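Local atomic coordinates of antigen 43 (Escherichia coli, PDB entry 4KH3), a protein that mediates the self-association of Escherichia coli cells as an autotransporter adhesin, causing them to clump and probably helping biofilms to form. Residues Gly156-Gly161 / Val175-Gly180; Gln193-Glu198 / Gln209-Gly214. All blocks are in the same frame, centred on the assembly; numbering follows the deposited sequence. Where two conformers were deposited one is given.

How the contacts relate
Both contacts lie in the parallel beta-helix, each between strands stacked on successive rungs. From the N terminus, strand 156-159 comes first, and contact 1 closes when the chain returns as strand 173-176, one turn later. Contact 2 opens after this, at strand 192-195, and closes at strand 208-211. The two are therefore in series and neither nest nor cross. They meet because strands 173-176 and 192-195 are neighbours, with Ile176 N near Thr194 O and Ile176 O near His196 N in probable hydrogen bonds. A glutamine ladder also runs through both: Gln157, Gln174, Gln193 and Gln209 are joined amide to amide in that order.

Contact 1 (Gly156-Gly161 / Val175-Gly180); sequences GQMVGG and VIWSSG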
loop_
_atom_site.group_PDB
_atom_site.type_symbol
_atom_site.label_atom_id
_atom_site.label_comp_id
_atom_site.label_asym_id
_atom_site.label_seq_id
_atom_site.Cartn_x
_atom_site.Cartn_y
_atom_site.Cartn_z
ATOM N N GLY A 156 6.196 21.428 -2.145
ATOM C CA GLY A 156 6.683 20.400 -3.047
ATOM C C GLY A 156 6.657 20.935 -4.467
ATOM O O GLY A 156 6.861 22.132 -4.691
ATOM N N GLN A 157 6.413 20.061 -5.436
ATOM C CA GLN A 157 6.351 20.486 -6.828
ATOM C C GLN A 157 4.975 20.196 -7.381
ATOM O O GLN A 157 4.478 19.081 -7.238
ATOM C CB GLN A 157 7.389 19.736 -7.660
ATOM C CG GLN A 157 7.475 20.150 -9.125
ATOM C CD GLN A 157 8.464 19.289 -9.900
ATOM O OE1 GLN A 157 8.361 18.059 -9.898
ATOM N NE2 GLN A 157 9.434 19.929 -10.552
ATOM N N MET A 158 4.359 21.196 -8.008
ATOM C CA MET A 158 3.095 20.988 -8.710
ATOM C C MET A 158 3.317 21.101 -10.196
ATOM O O MET A 158 3.937 22.056 -10.671
ATOM C CB MET A 158 2.055 22.015 -8.285
ATOM C CG MET A 158 1.931 22.134 -6.780
ATOM S SD MET A 158 1.128 20.771 -5.896
ATOM C CE MET A 158 2.433 20.315 -4.739
ATOM N N VAL A 159 2.788 20.139 -10.936
ATOM C CA VAL A 159 3.030 20.091 -12.359
ATOM C C VAL A 159 1.754 20.274 -13.166
ATOM O O VAL A 159 0.938 19.356 -13.286
ATOM C CB VAL A 159 3.696 18.767 -12.764
ATOM C CG1 VAL A 159 4.232 18.868 -14.189
ATOM C CG2 VAL A 159 4.798 18.401 -11.785
ATOM N N GLY A 160 1.604 21.464 -13.735
ATOM C CA GLY A 160 0.532 21.739 -14.665
ATOM C C GLY A 160 1.093 21.757 -16.063
ATOM O O GLY A 160 0.373 21.520 -17.039
ATOM N N GLY A 161 2.394 22.030 -16.151
ATOM C CA GLY A 161 3.123 21.957 -17.403
ATOM C C GLY A 161 3.917 20.666 -17.515
ATOM O O GLY A 161 3.353 19.579 -17.515
ATOM N N VAL A 175 2.896 16.658 -7.309
ATOM C CA VAL A 175 1.524 16.492 -7.736
ATOM C C VAL A 175 1.442 16.828 -9.210
ATOM O O VAL A 175 1.851 17.905 -9.625
ATOM C CB VAL A 175 0.584 17.431 -6.966
ATOM C CG1 VAL A 175 -0.851 17.229 -7.421
ATOM C CG2 VAL A 175 0.717 17.197 -5.481
ATOM N N ILE A 176 0.924 15.911 -10.013
ATOM C CA ILE A 176 0.725 16.201 -11.426
ATOM C C ILE A 176 -0.740 16.502 -11.672
ATOM O O ILE A 176 -1.577 15.609 -11.599
ATOM C CB ILE A 176 1.130 15.026 -12.310
ATOM C CG1 ILE A 176 2.578 14.621 -12.014
ATOM C CG2 ILE A 176 0.988 15.410 -13.765
ATOM C CD1 ILE A 176 2.943 13.278 -12.562
ATOM N N TRP A 177 -1.052 17.756 -11.966
ATOM C CA TRP A 177 -2.430 18.127 -12.243
ATOM C C TRP A 177 -2.855 17.480 -13.549
ATOM O O TRP A 177 -2.006 17.042 -14.324
ATOM C CB TRP A 177 -2.584 19.650 -12.255
ATOM C CG TRP A 177 -2.132 20.237 -10.954
ATOM C CD1 TRP A 177 -1.046 21.045 -10.741
ATOM C CD2 TRP A 177 -2.720 20.013 -9.666
ATOM N NE1 TRP A 177 -0.934 21.351 -9.403
ATOM C CE2 TRP A 177 -1.956 20.732 -8.723
ATOM C CE3 TRP A 177 -3.830 19.281 -9.219
ATOM C CZ2 TRP A 177 -2.265 20.743 -7.364
ATOM C CZ3 TRP A 177 -4.133 19.287 -7.866
ATOM C CH2 TRP A 177 -3.354 20.013 -6.956
ATOM N N SER A 178 -4.160 17.399 -13.780
ATOM C CA SER A 178 -4.706 16.664 -14.930
ATOM C C SER A 178 -4.115 17.086 -16.278
ATOM O O SER A 178 -4.011 16.281 -17.201
ATOM C CB SER A 178 -6.229 16.789 -14.970
ATOM O OG SER A 178 -6.606 18.124 -15.237
ATOM N N SER A 179 -3.712 18.342 -16.383
ATOM C CA SER A 179 -3.120 18.837 -17.625
ATOM C C SER A 179 -1.617 18.588 -17.660
ATOM O O SER A 179 -0.979 18.757 -18.692
ATOM C CB SER A 179 -3.349 20.341 -17.734
ATOM O OG SER A 179 -2.723 21.009 -16.641
ATOM N N GLY A 180 -1.049 18.229 -16.514
ATOM C CA GLY A 180 0.392 18.151 -16.385
ATOM C C GLY A 180 1.010 16.853 -16.878
ATOM O O GLY A 180 0.337 15.831 -17.070
HETATM O O HOH W 1 1.455 18.690 -19.919
#
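Gly180 brings one CA up to three successive carbonyl oxygens, those of Val159, Gly160 and Gly161. These are CA-H...O contacts, and the straightest runs from Gly180 CA to Val159 O (3.4 Å, 160° at the hydrogen). Glycine has no side chain to hold the two backbones apart here. The setting is a parallel beta-helix, in which strands 156-159 and 173-176 stack on consecutive rungs. Val175 N donates to Gln157 O at 2.9 Å, and Val159 N donates to Val175 O at 2.8 Å. Past the strand end Trp177 N also reaches Val159 O, but it is tilted 32° from the carbonyl plane. There the second segment leaves the sheet in a type I turn, Trp177 to Gly180, with Gly180 N bonded to Trp177 O.

Met158 and Val175 share one face of the sheet. The Met158 chain bends at chi2 (-72°), which lays its sulfur against Val175, SD to CB 3.5 Å. The same sulfur makes an oblique Met-aromatic contact with Trp177, SD lying 4.9 Å from the centroid of the six-membered ring. Met158 CB meets the indole at its edge, beside NE1. Trp177 has two conformers, so these indole contacts hold for one of them and are less certain. On the other face, Val159 and Ile176 pack loosely, and Ile176 carries on to Gln193 and Val195 of the next rung. The amide of Gln157 is gripped from both sides of its rung, by Gln127 and Gln174.

At the turn, Ser179 OG lies 3.2 Å from Gly160 O. The bond is uncertain, because the single OG proton could instead go to His131 NE2. A water closes the end of the contact, donating to Gly161 O and to Ser179 O, the latter at 2.7 Å.

Contact 2 (Gln193-Glu198 / Gln209-Gly214); sequences QTVHGE and QYVHNG
Gln193 and Gln209 lie side by side as one step of a glutamine ladder in the beta-helix. Gln209 NE2 donates to Gln193 OE1 at 2.6 Å, and the two amide planes are only 16° apart. Both chains are extended with CG opposite the backbone N (chi1 170° in Gln193), which carries the amides out together. The Gln193 carbonyl takes Tyr210 N in a nearly straight bond, O to N 2.7 Å. Thr194 shares the other face with Tyr210. Its methyl CG2 meets the His212 ring, 3.4 Å from NE2. Val195 N donates to Tyr210 O, and Val195 O accepts His212 N at 2.9 Å. The Val195 side chain rests on Val211 and on Gln209 CG. His196 lies alongside His212, the ring centroids 4.8 Å apart and the planes oblique at 51°. One water joins His196 ND1 to Asn213 O, and a second joins His196 O to the same carbonyl. A third water donates to Gly197 O and to Gly214 O, the latter at 2.7 Å.

Strand 173-176 flanks strand 192-195 on the side away from strand 208-211. Gln193 NE2 bonds Gln174 OE1 of that strand, while Gln193 and Gln209 also pack on Ala199 and Thr202 of strand 198-205, and Val211 on Ala217 of strand 216-222.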
loop_
_atom_site.group_PDB
_atom_site.type_symbol
_atom_site.label_atom_id
_atom_site.label_comp_id
_atom_site.label_asym_id
_atom_site.label_seq_id
_atom_site.Cartn_x
_atom_site.Cartn_y
_atom_site.Cartn_z
ATOM N N GLN A 193 4.465 10.629 -5.513
ATOM C CA GLN A 193 3.954 11.332 -6.675
ATOM C C GLN A 193 2.468 10.997 -6.825
ATOM O O GLN A 193 2.068 9.831 -6.776
ATOM C CB GLN A 193 4.713 10.902 -7.912
ATOM C CG GLN A 193 4.146 11.369 -9.218
ATOM C CD GLN A 193 4.822 10.666 -10.383
ATOM O OE1 GLN A 193 4.698 9.448 -10.541
ATOM N NE2 GLN A 193 5.559 11.422 -11.184
ATOM N N THR A 194 1.659 12.038 -6.970
ATOM C CA THR A 194 0.230 11.911 -7.116
ATOM C C THR A 194 -0.059 12.283 -8.548
ATOM O O THR A 194 0.311 13.366 -8.991
ATOM C CB THR A 194 -0.503 12.914 -6.212
ATOM O OG1 THR A 194 -0.064 12.743 -4.863
ATOM C CG2 THR A 194 -2.000 12.702 -6.284
ATOM N N VAL A 195 -0.725 11.396 -9.272
ATOM C CA VAL A 195 -0.933 11.595 -10.697
ATOM C C VAL A 195 -2.397 11.846 -11.065
ATOM O O VAL A 195 -3.202 10.925 -11.066
ATOM C CB VAL A 195 -0.452 10.370 -11.487
ATOM C CG1 VAL A 195 -0.613 10.604 -12.981
ATOM C CG2 VAL A 195 0.999 10.039 -11.124
ATOM N N HIS A 196 -2.736 13.090 -11.387
ATOM C CA HIS A 196 -4.023 13.379 -12.010
ATOM C C HIS A 196 -3.839 13.494 -13.508
ATOM O O HIS A 196 -4.789 13.306 -14.268
ATOM C CB HIS A 196 -4.620 14.676 -11.479
ATOM C CG HIS A 196 -4.759 14.708 -9.996
ATOM N ND1 HIS A 196 -5.829 14.140 -9.337
ATOM C CD2 HIS A 196 -3.961 15.234 -9.034
ATOM C CE1 HIS A 196 -5.683 14.317 -8.037
ATOM N NE2 HIS A 196 -4.559 14.979 -7.826
ATOM N N GLY A 197 -2.613 13.811 -13.926
ATOM C CA GLY A 197 -2.304 13.982 -15.336
ATOM C C GLY A 197 -1.616 12.759 -15.906
ATOM O O GLY A 197 -2.148 11.650 -15.812
ATOM N N GLU A 198 -0.428 12.961 -16.478
ATOM C CA GLU A 198 0.378 11.864 -17.007
ATOM C C GLU A 198 1.744 11.725 -16.321
ATOM O O GLU A 198 2.451 12.717 -16.093
ATOM C CB GLU A 198 0.607 12.047 -18.514
ATOM C CG GLU A 198 -0.644 12.158 -19.361
ATOM C CD GLU A 198 -0.889 10.927 -20.206
ATOM O OE1 GLU A 198 -0.055 9.991 -20.157
ATOM O OE2 GLU A 198 -1.917 10.898 -20.921
ATOM N N GLN A 209 3.821 5.919 -5.907
ATOM C CA GLN A 209 3.110 6.645 -6.941
ATOM C C GLN A 209 1.614 6.336 -6.848
ATOM O O GLN A 209 1.201 5.167 -6.876
ATOM C CB GLN A 209 3.643 6.286 -8.321
ATOM C CG GLN A 209 2.846 6.924 -9.440
ATOM C CD GLN A 209 3.205 6.377 -10.807
ATOM O OE1 GLN A 209 2.950 5.208 -11.113
ATOM N NE2 GLN A 209 3.799 7.220 -11.631
ATOM N N TYR A 210 0.815 7.392 -6.712
ATOM C CA TYR A 210 -0.634 7.275 -6.612
ATOM C C TYR A 210 -1.278 7.838 -7.869
ATOM O O TYR A 210 -1.184 9.031 -8.167
ATOM C CB TYR A 210 -1.171 8.027 -5.395
ATOM C CG TYR A 210 -0.485 7.689 -4.099
ATOM C CD1 TYR A 210 -0.878 6.599 -3.349
ATOM C CD2 TYR A 210 0.534 8.484 -3.605
ATOM C CE1 TYR A 210 -0.266 6.294 -2.150
ATOM C CE2 TYR A 210 1.155 8.195 -2.404
ATOM C CZ TYR A 210 0.755 7.091 -1.683
ATOM O OH TYR A 210 1.375 6.778 -0.484
ATOM N N VAL A 211 -1.932 6.960 -8.611
ATOM C CA VAL A 211 -2.589 7.347 -9.835
ATOM C C VAL A 211 -4.064 7.506 -9.537
ATOM O O VAL A 211 -4.768 6.531 -9.249
ATOM C CB VAL A 211 -2.395 6.292 -10.914
ATOM C CG1 VAL A 211 -3.047 6.753 -12.212
ATOM C CG2 VAL A 211 -0.892 6.007 -11.087
ATOM N N HIS A 212 -4.516 8.752 -9.583
ATOM C CA HIS A 212 -5.893 9.079 -9.281
ATOM C C HIS A 212 -6.791 8.941 -10.505
ATOM O O HIS A 212 -6.318 8.725 -11.625
ATOM C CB HIS A 212 -5.976 10.486 -8.692
ATOM C CG HIS A 212 -5.480 10.568 -7.284
ATOM N ND1 HIS A 212 -6.253 11.042 -6.245
ATOM C CD2 HIS A 212 -4.298 10.205 -6.731
ATOM C CE1 HIS A 212 -5.563 10.983 -5.122
ATOM N NE2 HIS A 212 -4.372 10.479 -5.388
ATOM N N ASN A 213 -8.092 9.032 -10.256
ATOM C CA ASN A 213 -9.115 9.024 -11.289
ATOM C C ASN A 213 -8.759 9.976 -12.443
ATOM O O ASN A 213 -8.489 11.159 -12.225
ATOM C CB ASN A 213 -10.451 9.414 -10.638
ATOM C CG ASN A 213 -11.587 9.494 -11.629
ATOM O OD1 ASN A 213 -11.632 8.754 -12.609
ATOM N ND2 ASN A 213 -12.516 10.404 -11.379
ATOM N N GLY A 214 -8.732 9.447 -13.663
ATOM C CA GLY A 214 -8.373 10.230 -14.832
ATOM C C GLY A 214 -6.868 10.355 -15.061
ATOM O O GLY A 214 -6.423 10.891 -16.080
HETATM O O HOH W 2 -7.486 13.458 -13.732
HETATM O O HOH W 3 -7.953 12.726 -10.193
HETATM O O HOH W 4 -4.503 11.017 -17.945
#